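Local atomic coordinates of group 3 allergen SMIPP-S Yv6023A04 (Sarcoptes scabiei type hominis, PDB entry 3H7O), a protein that has the fold of an S1-family trypsin-like serine protease but is one of the scabies mite's inactivated protease paralogues, so it probably lacks proteolytic activity. Residues E4-D7 and I8-P12; K202-E205 and G206-E209; S219-Q222 and D223-K227. The protein carries 3 engineered substitutions. One frame throughout, in Å; residues are numbered along the deposited sequence.

Interaction 1. Residues E4-D7 and I8-P12; sequences EKTD and IKQVP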
loop_
_atom_site.group_PDB
_atom_site.type_symbol
_atom_site.label_atom_id
_atom_site.label_comp_id
_atom_site.label_asym_id
_atom_site.label_seq_id
_atom_site.Cartn_x
_atom_site.Cartn_y
_atom_site.Cartn_z
ATOM N N GLU A 4 10.428 12.120 -0.418
ATOM C CA GLU A 4 10.939 12.957 -1.503
ATOM C C GLU A 4 10.392 12.500 -2.854
ATOM O O GLU A 4 10.086 11.320 -3.031
ATOM C CB GLU A 4 12.468 12.924 -1.519
ATOM C CG GLU A 4 13.124 13.526 -0.282
ATOM N N LYS A 5 10.272 13.442 -3.794
ATOM C CA LYS A 5 9.847 13.152 -5.172
ATOM C C LYS A 5 10.661 12.008 -5.766
ATOM O O LYS A 5 11.886 11.960 -5.624
ATOM C CB LYS A 5 9.994 14.387 -6.069
ATOM C CG LYS A 5 9.098 15.561 -5.711
ATOM C CD LYS A 5 9.260 16.691 -6.718
ATOM C CE LYS A 5 8.583 17.966 -6.237
ATOM N NZ LYS A 5 8.500 19.002 -7.307
ATOM N N THR A 6 9.968 11.094 -6.431
ATOM C CA THR A 6 10.571 9.866 -6.926
ATOM C C THR A 6 9.946 9.504 -8.271
ATOM O O THR A 6 8.730 9.610 -8.442
ATOM C CB THR A 6 10.357 8.715 -5.907
ATOM O OG1 THR A 6 10.911 9.093 -4.638
ATOM C CG2 THR A 6 11.004 7.416 -6.372
ATOM N N ASP A 7 10.778 9.091 -9.223
ATOM C CA ASP A 7 10.279 8.625 -10.513
ATOM C C ASP A 7 9.692 7.219 -10.389
ATOM O O ASP A 7 10.212 6.385 -9.641
ATOM C CB ASP A 7 11.375 8.657 -11.577
ATOM C CG ASP A 7 10.819 8.558 -12.985
ATOM O OD1 ASP A 7 10.598 9.617 -13.612
ATOM O OD2 ASP A 7 10.585 7.427 -13.461
ATOM N N ILE A 8 8.615 6.965 -11.128
ATOM C CA ILE A 8 7.947 5.661 -11.092
ATOM C C ILE A 8 8.880 4.495 -11.437
ATOM O O ILE A 8 8.723 3.391 -10.917
ATOM C CB ILE A 8 6.628 5.641 -11.945
ATOM C CG1 ILE A 8 5.838 4.343 -11.715
ATOM C CG2 ILE A 8 6.913 5.861 -13.432
ATOM C CD1 ILE A 8 5.342 4.152 -10.279
ATOM N N LYS A 9 9.879 4.761 -12.275
ATOM C CA LYS A 9 10.836 3.733 -12.683
ATOM C C LYS A 9 11.718 3.213 -11.537
ATOM O O LYS A 9 12.328 2.147 -11.657
ATOM C CB LYS A 9 11.678 4.217 -13.869
ATOM C CG LYS A 9 10.897 4.202 -15.185
ATOM C CD LYS A 9 11.774 4.420 -16.411
ATOM C CE LYS A 9 12.762 3.267 -16.659
ATOM N NZ LYS A 9 12.139 1.923 -16.771
ATOM N N GLN A 10 11.767 3.961 -10.433
ATOM C CA GLN A 10 12.465 3.529 -9.216
ATOM C C GLN A 10 11.643 2.527 -8.414
ATOM O O GLN A 10 12.194 1.629 -7.772
ATOM C CB GLN A 10 12.808 4.731 -8.330
ATOM C CG GLN A 10 13.829 5.686 -8.927
ATOM C CD GLN A 10 15.199 5.059 -9.083
ATOM O OE1 GLN A 10 15.652 4.804 -10.199
ATOM N NE2 GLN A 10 15.865 4.796 -7.961
ATOM N N VAL A 11 10.322 2.697 -8.446
ATOM C CA VAL A 11 9.394 1.852 -7.696
ATOM C C VAL A 11 8.223 1.414 -8.597
ATOM O O VAL A 11 7.064 1.716 -8.304
ATOM C CB VAL A 11 8.892 2.571 -6.401
ATOM C CG1 VAL A 11 10.005 2.628 -5.358
ATOM C CG2 VAL A 11 8.392 3.985 -6.707
ATOM N N PRO A 12 8.527 0.685 -9.694
ATOM C CA PRO A 12 7.559 0.424 -10.769
ATOM C C PRO A 12 6.374 -0.476 -10.402
ATOM O O PRO A 12 5.451 -0.633 -11.207
ATOM C CB PRO A 12 8.418 -0.236 -11.855
ATOM C CG PRO A 12 9.531 -0.868 -11.118
ATOM C CD PRO A 12 9.832 0.050 -9.978
#
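With CG of Asp7 swung anti to the backbone N (chi1 -164°), beside the carbonyl carbon, the carboxylate leans forward over the chain that follows and takes the backbone N-H of Lys9. Lys9 N to Asp7 OD2 measures 3.0 Å, and the bond is nearly straight at 167°. This closes an Asx turn, and it is built into a type I beta turn running from Asp7 to Gln10, whose own bond joins Gln10 N to Asp7 O at 3.0 Å. One aspartate thus supplies acceptors to two successive N-H groups, one from its side chain and one from its backbone. OD2 is approached on its anti side, somewhat tilted from the carboxylate plane. The N-H of Ile8, which the carboxylate does not take, finds the hydroxyl of Thr60. Lys9 also brings its CB to 3.4 Å from Asp7 OD2, but its bent chain carries the ammonium away.

Thr6 contributes the apolar half of the contact. Its methyl CG2 meets CB of Gln10 at 3.8 Å, the two side chains crossing at about a right angle, and CG2 of Val11 lies slightly farther off, 4.3 Å from the same methyl.

The turn joins two parts of the chymotrypsin fold. Strand 4-5 pairs with strand 143-150 of one sheet, and strand 14-19 opens the closed six-stranded barrel of the other; Ile8 and Val11 both rest on Leu142 on the way. Before the turn begins, the hydroxyl of Thr6 is held by Ser144 OG and also donates from OG1 to Glu4 O, 2.9 Å away.

Interaction 2. Residues K202-E205 and G206-E209; sequences KRPE and GAPE. With GOL (glycerol), chain E; SO4 (sulfate ion), chain D.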
loop_
_atom_site.group_PDB
_atom_site.type_symbol
_atom_site.label_atom_id
_atom_site.label_comp_id
_atom_site.label_asym_id
_atom_site.label_seq_id
_atom_site.Cartn_x
_atom_site.Cartn_y
_atom_site.Cartn_z
ATOM N N LYS A 202 -6.538 7.721 14.349
ATOM C CA LYS A 202 -6.561 8.123 15.757
ATOM C C LYS A 202 -5.231 7.900 16.484
ATOM O O LYS A 202 -5.157 8.043 17.706
ATOM C CB LYS A 202 -7.713 7.425 16.491
ATOM C CG LYS A 202 -9.084 7.921 16.062
ATOM C CD LYS A 202 -10.208 7.078 16.643
ATOM C CE LYS A 202 -11.563 7.519 16.092
ATOM N NZ LYS A 202 -11.665 7.351 14.608
ATOM N N ARG A 203 -4.185 7.573 15.728
ATOM C CA ARG A 203 -2.863 7.300 16.295
ATOM C C ARG A 203 -2.300 8.495 17.073
ATOM O O ARG A 203 -2.646 9.645 16.780
ATOM C CB ARG A 203 -1.888 6.864 15.201
ATOM C CG ARG A 203 -1.336 7.994 14.351
ATOM C CD ARG A 203 -0.591 7.434 13.168
ATOM N NE ARG A 203 0.454 8.335 12.694
ATOM C CZ ARG A 203 1.098 8.191 11.540
ATOM N NH1 ARG A 203 0.795 7.188 10.724
ATOM N NH2 ARG A 203 2.037 9.059 11.200
ATOM N N PRO A 204 -1.438 8.229 18.071
ATOM C CA PRO A 204 -0.913 9.331 18.866
ATOM C C PRO A 204 0.126 10.129 18.094
ATOM O O PRO A 204 0.712 9.628 17.138
ATOM C CB PRO A 204 -0.248 8.630 20.060
ATOM C CG PRO A 204 -0.675 7.209 19.989
ATOM C CD PRO A 204 -0.933 6.933 18.552
ATOM N N GLU A 205 0.336 11.368 18.517
ATOM C CA GLU A 205 1.395 12.198 17.978
ATOM C C GLU A 205 2.743 11.488 18.113
ATOM O O GLU A 205 3.054 10.921 19.163
ATOM C CB GLU A 205 1.428 13.518 18.738
ATOM C CG GLU A 205 2.201 14.615 18.051
ATOM C CD GLU A 205 2.412 15.797 18.962
ATOM O OE1 GLU A 205 3.167 15.661 19.951
ATOM O OE2 GLU A 205 1.816 16.858 18.693
ATOM N N GLY A 206 3.526 11.506 17.038
ATOM C CA GLY A 206 4.877 10.949 17.056
ATOM C C GLY A 206 4.963 9.450 16.824
ATOM O O GLY A 206 6.061 8.898 16.747
ATOM N N ALA A 207 3.809 8.793 16.703
ATOM C CA ALA A 207 3.748 7.338 16.527
ATOM C C ALA A 207 4.498 6.863 15.282
ATOM O O ALA A 207 4.511 7.556 14.260
ATOM C CB ALA A 207 2.298 6.866 16.471
ATOM N N PRO A 208 5.108 5.665 15.356
ATOM C CA PRO A 208 5.725 5.095 14.161
ATOM C C PRO A 208 4.659 4.713 13.141
ATOM O O PRO A 208 3.480 4.610 13.484
ATOM C CB PRO A 208 6.412 3.823 14.678
ATOM C CG PRO A 208 6.407 3.928 16.175
ATOM C CD PRO A 208 5.224 4.764 16.518
ATOM N N GLU A 209 5.076 4.521 11.894
ATOM C CA GLU A 209 4.188 4.004 10.864
ATOM C C GLU A 209 4.011 2.500 11.057
ATOM O O GLU A 209 4.931 1.816 11.512
ATOM C CB GLU A 209 4.734 4.316 9.466
ATOM C CG GLU A 209 4.970 5.810 9.185
ATOM C CD GLU A 209 3.697 6.661 9.236
ATOM O OE1 GLU A 209 2.587 6.124 9.020
ATOM O OE2 GLU A 209 3.810 7.884 9.473
HETATM C C1 GOL E . 5.005 10.669 13.406
HETATM O O1 GOL E . 3.706 10.244 13.057
HETATM C C2 GOL E . 5.995 10.404 12.278
HETATM O O2 GOL E . 6.004 9.028 11.936
HETATM C C3 GOL E . 7.367 10.892 12.737
HETATM O O3 GOL E . 8.418 10.286 12.020
HETATM S S SO4 D . 2.620 13.523 13.921
HETATM O O1 SO4 D . 4.041 13.822 14.063
HETATM O O2 SO4 D . 2.322 13.208 12.527
HETATM O O3 SO4 D . 1.827 14.674 14.345
HETATM O O4 SO4 D . 2.295 12.379 14.762
#
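Arg203 reaches Glu209 across a type II beta turn that runs from Pro204 to Ala207 and is closed by Ala207 N to Pro204 O, 3.2 Å. Its CG sits between the backbone N and the carbonyl carbon (chi1 78°), and CB and CG pass the methyl of Ala207 loosely; that methyl packs more closely on the ring of Pro204. The chain then extends straight to NE, which lies 3.8 Å from O1 of a bound glycerol. At the tip the guanidinium grips the carboxylate end-on as a salt bridge, NH1 to Glu209 OE1 and NH2 to Glu209 OE2, each 2.7 Å. The two planes stand 61° apart, so both oxygens are met from above the carboxylate. NH2 also donates to glycerol O1, 2.8 Å away, while Ala207 O lies over one guanidinium face.

Glu209 OE2 additionally accepts from Leu178 N. In trypsin the corresponding position is a glycine lining the S1 pocket, so this ion pair is consistent with an altered specificity pocket. Gly206 takes the positive phi (84°) that the third position of a type II turn needs, and its N-H donates to sulfate O4, 2.7 Å away.

Interaction 3. Residues S219-Q222 and D223-K227; sequences SWIQ and DIIKK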
loop_
_atom_site.group_PDB
_atom_site.type_symbol
_atom_site.label_atom_id
_atom_site.label_comp_id
_atom_site.label_asym_id
_atom_site.label_seq_id
_atom_site.Cartn_x
_atom_site.Cartn_y
_atom_site.Cartn_z
ATOM N N SER A 219 1.290 -16.967 1.749
ATOM C CA SER A 219 0.645 -18.232 1.397
ATOM C C SER A 219 -0.738 -17.984 0.783
ATOM O O SER A 219 -1.087 -18.568 -0.248
ATOM C CB SER A 219 0.533 -19.136 2.626
ATOM O OG SER A 219 -0.071 -20.368 2.291
ATOM N N TRP A 220 -1.505 -17.103 1.422
ATOM C CA TRP A 220 -2.826 -16.704 0.947
ATOM C C TRP A 220 -2.735 -15.940 -0.378
ATOM O O TRP A 220 -3.526 -16.184 -1.291
ATOM C CB TRP A 220 -3.540 -15.874 2.025
ATOM C CG TRP A 220 -4.763 -15.134 1.550
ATOM C CD1 TRP A 220 -5.962 -15.678 1.181
ATOM C CD2 TRP A 220 -4.903 -13.713 1.403
ATOM N NE1 TRP A 220 -6.839 -14.684 0.809
ATOM C CE2 TRP A 220 -6.216 -13.470 0.938
ATOM C CE3 TRP A 220 -4.050 -12.623 1.623
ATOM C CZ2 TRP A 220 -6.695 -12.179 0.685
ATOM C CZ3 TRP A 220 -4.526 -11.337 1.370
ATOM C CH2 TRP A 220 -5.839 -11.130 0.906
ATOM N N ILE A 221 -1.764 -15.031 -0.477
ATOM C CA ILE A 221 -1.516 -14.264 -1.708
ATOM C C ILE A 221 -1.183 -15.190 -2.885
ATOM O O ILE A 221 -1.743 -15.042 -3.975
ATOM C CB ILE A 221 -0.400 -13.198 -1.507
ATOM C CG1 ILE A 221 -0.874 -12.100 -0.547
ATOM C CG2 ILE A 221 0.022 -12.575 -2.844
ATOM C CD1 ILE A 221 0.246 -11.256 0.036
ATOM N N GLN A 222 -0.286 -16.147 -2.654
ATOM C CA GLN A 222 0.094 -17.130 -3.678
ATOM C C GLN A 222 -1.102 -17.944 -4.172
ATOM O O GLN A 222 -1.207 -18.223 -5.366
ATOM C CB GLN A 222 1.190 -18.069 -3.166
ATOM C CG GLN A 222 2.588 -17.465 -3.152
ATOM C CD GLN A 222 3.603 -18.324 -2.407
ATOM O OE1 GLN A 222 3.253 -19.321 -1.766
ATOM N NE2 GLN A 222 4.870 -17.935 -2.485
ATOM N N ASP A 223 -1.997 -18.306 -3.252
ATOM C CA ASP A 223 -3.240 -19.010 -3.593
ATOM C C ASP A 223 -4.145 -18.202 -4.522
ATOM O O ASP A 223 -4.767 -18.755 -5.428
ATOM C CB ASP A 223 -4.009 -19.400 -2.327
ATOM C CG ASP A 223 -3.390 -20.583 -1.601
ATOM O OD1 ASP A 223 -2.590 -21.321 -2.216
ATOM O OD2 ASP A 223 -3.711 -20.776 -0.409
ATOM N N ILE A 224 -4.223 -16.896 -4.288
ATOM C CA ILE A 224 -5.024 -16.010 -5.133
ATOM C C ILE A 224 -4.340 -15.758 -6.483
ATOM O O ILE A 224 -4.989 -15.825 -7.525
ATOM C CB ILE A 224 -5.352 -14.667 -4.420
ATOM C CG1 ILE A 224 -5.997 -14.903 -3.040
ATOM C CG2 ILE A 224 -6.225 -13.764 -5.300
ATOM C CD1 ILE A 224 -7.280 -15.726 -3.036
ATOM N N ILE A 225 -3.034 -15.483 -6.456
ATOM C CA ILE A 225 -2.249 -15.217 -7.675
ATOM C C ILE A 225 -2.353 -16.350 -8.698
ATOM O O ILE A 225 -2.445 -16.096 -9.901
ATOM C CB ILE A 225 -0.750 -14.926 -7.355
ATOM C CG1 ILE A 225 -0.577 -13.492 -6.854
ATOM C CG2 ILE A 225 0.146 -15.163 -8.584
ATOM C CD1 ILE A 225 0.856 -13.142 -6.479
ATOM N N LYS A 226 -2.354 -17.588 -8.212
ATOM C CA LYS A 226 -2.391 -18.769 -9.084
ATOM C C LYS A 226 -3.744 -18.998 -9.776
ATOM O O LYS A 226 -3.858 -19.869 -10.640
ATOM C CB LYS A 226 -1.946 -20.023 -8.315
ATOM C CG LYS A 226 -2.923 -20.497 -7.244
ATOM C CD LYS A 226 -2.288 -21.497 -6.280
ATOM C CE LYS A 226 -2.237 -22.899 -6.854
ATOM N NZ LYS A 226 -1.684 -23.868 -5.865
ATOM N N LYS A 227 -4.755 -18.213 -9.399
ATOM C CA LYS A 227 -6.088 -18.290 -10.018
ATOM C C LYS A 227 -6.067 -17.949 -11.510
ATOM O O LYS A 227 -6.837 -18.514 -12.288
ATOM C CB LYS A 227 -7.089 -17.384 -9.295
ATOM C CG LYS A 227 -7.507 -17.871 -7.916
ATOM C CD LYS A 227 -8.628 -17.008 -7.349
ATOM C CE LYS A 227 -8.958 -17.382 -5.910
ATOM N NZ LYS A 227 -9.436 -18.787 -5.764
#
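Trp220 and Ile224, one helical turn apart, make the aromatic contact of this segment. CG1 of Ile224 lies over one face of the indole, 4.2 Å from the centroid of the five-membered ring and 22° off its normal, which is a CH-pi contact displaced toward the ring's rim. The nearest atom of the indole is Trp220 NE1, 3.9 Å from Ile224 CG1. Trp220 carries CG anti to the backbone N (chi1 166°), which tips the indole forward along the helix flank, toward the residue four places on.

Purely apolar packing joins the next pair. CG2 of Ile221 meets CD1 of Ile225 at 3.8 Å, repeating the four-residue spacing one position further round the helix.

Beneath these side chains runs the backbone ladder: Asp223 N to Ser219 O, Ile224 N to Trp220 O, Ile225 N to Ile221 O and Lys226 N to Gln222 O. The third rung is the shortest, with Ile225 N 2.8 Å from Ile221 O, and the straightest of the four. At the last rung the aliphatic part of Lys226 folds over the same acceptor, its CG 3.4 Å from Gln222 O.

The helix is amphipathic. Ser219, Gln222, Asp223 and Lys226 are exposed, whereas Trp220, Ile221 and Ile224 all touch Ile92 of strand 91-95, with Leu39 and Phe37 of strand 37-40 beneath the two isoleucines. A C-terminal helix laid in this way across the outside of the N-terminal beta-barrel is a hallmark of the chymotrypsin fold.

The three local contacts mark separate points on a two-barrel protease fold, and none touches another. Interaction 1 sits on the N-terminal crossing between the barrels, its centre about 26 Å from that of interaction 2 and about 27 Å from that of interaction 3. Interactions 2 and 3 lie on opposite sides of the chain's centre, about 32 Å between centres and about 18 Å between nearest atoms. Residues 202-209 are the ones near bound ligands, a glycerol and a sulfate probably from the crystallisation liquor, with Glu209 at a position that lines the S1 pocket in trypsin. Residues 4-12 run from one barrel's sheet toward the other, and 219-227 carry the C-terminal helix on the N-terminal barrel.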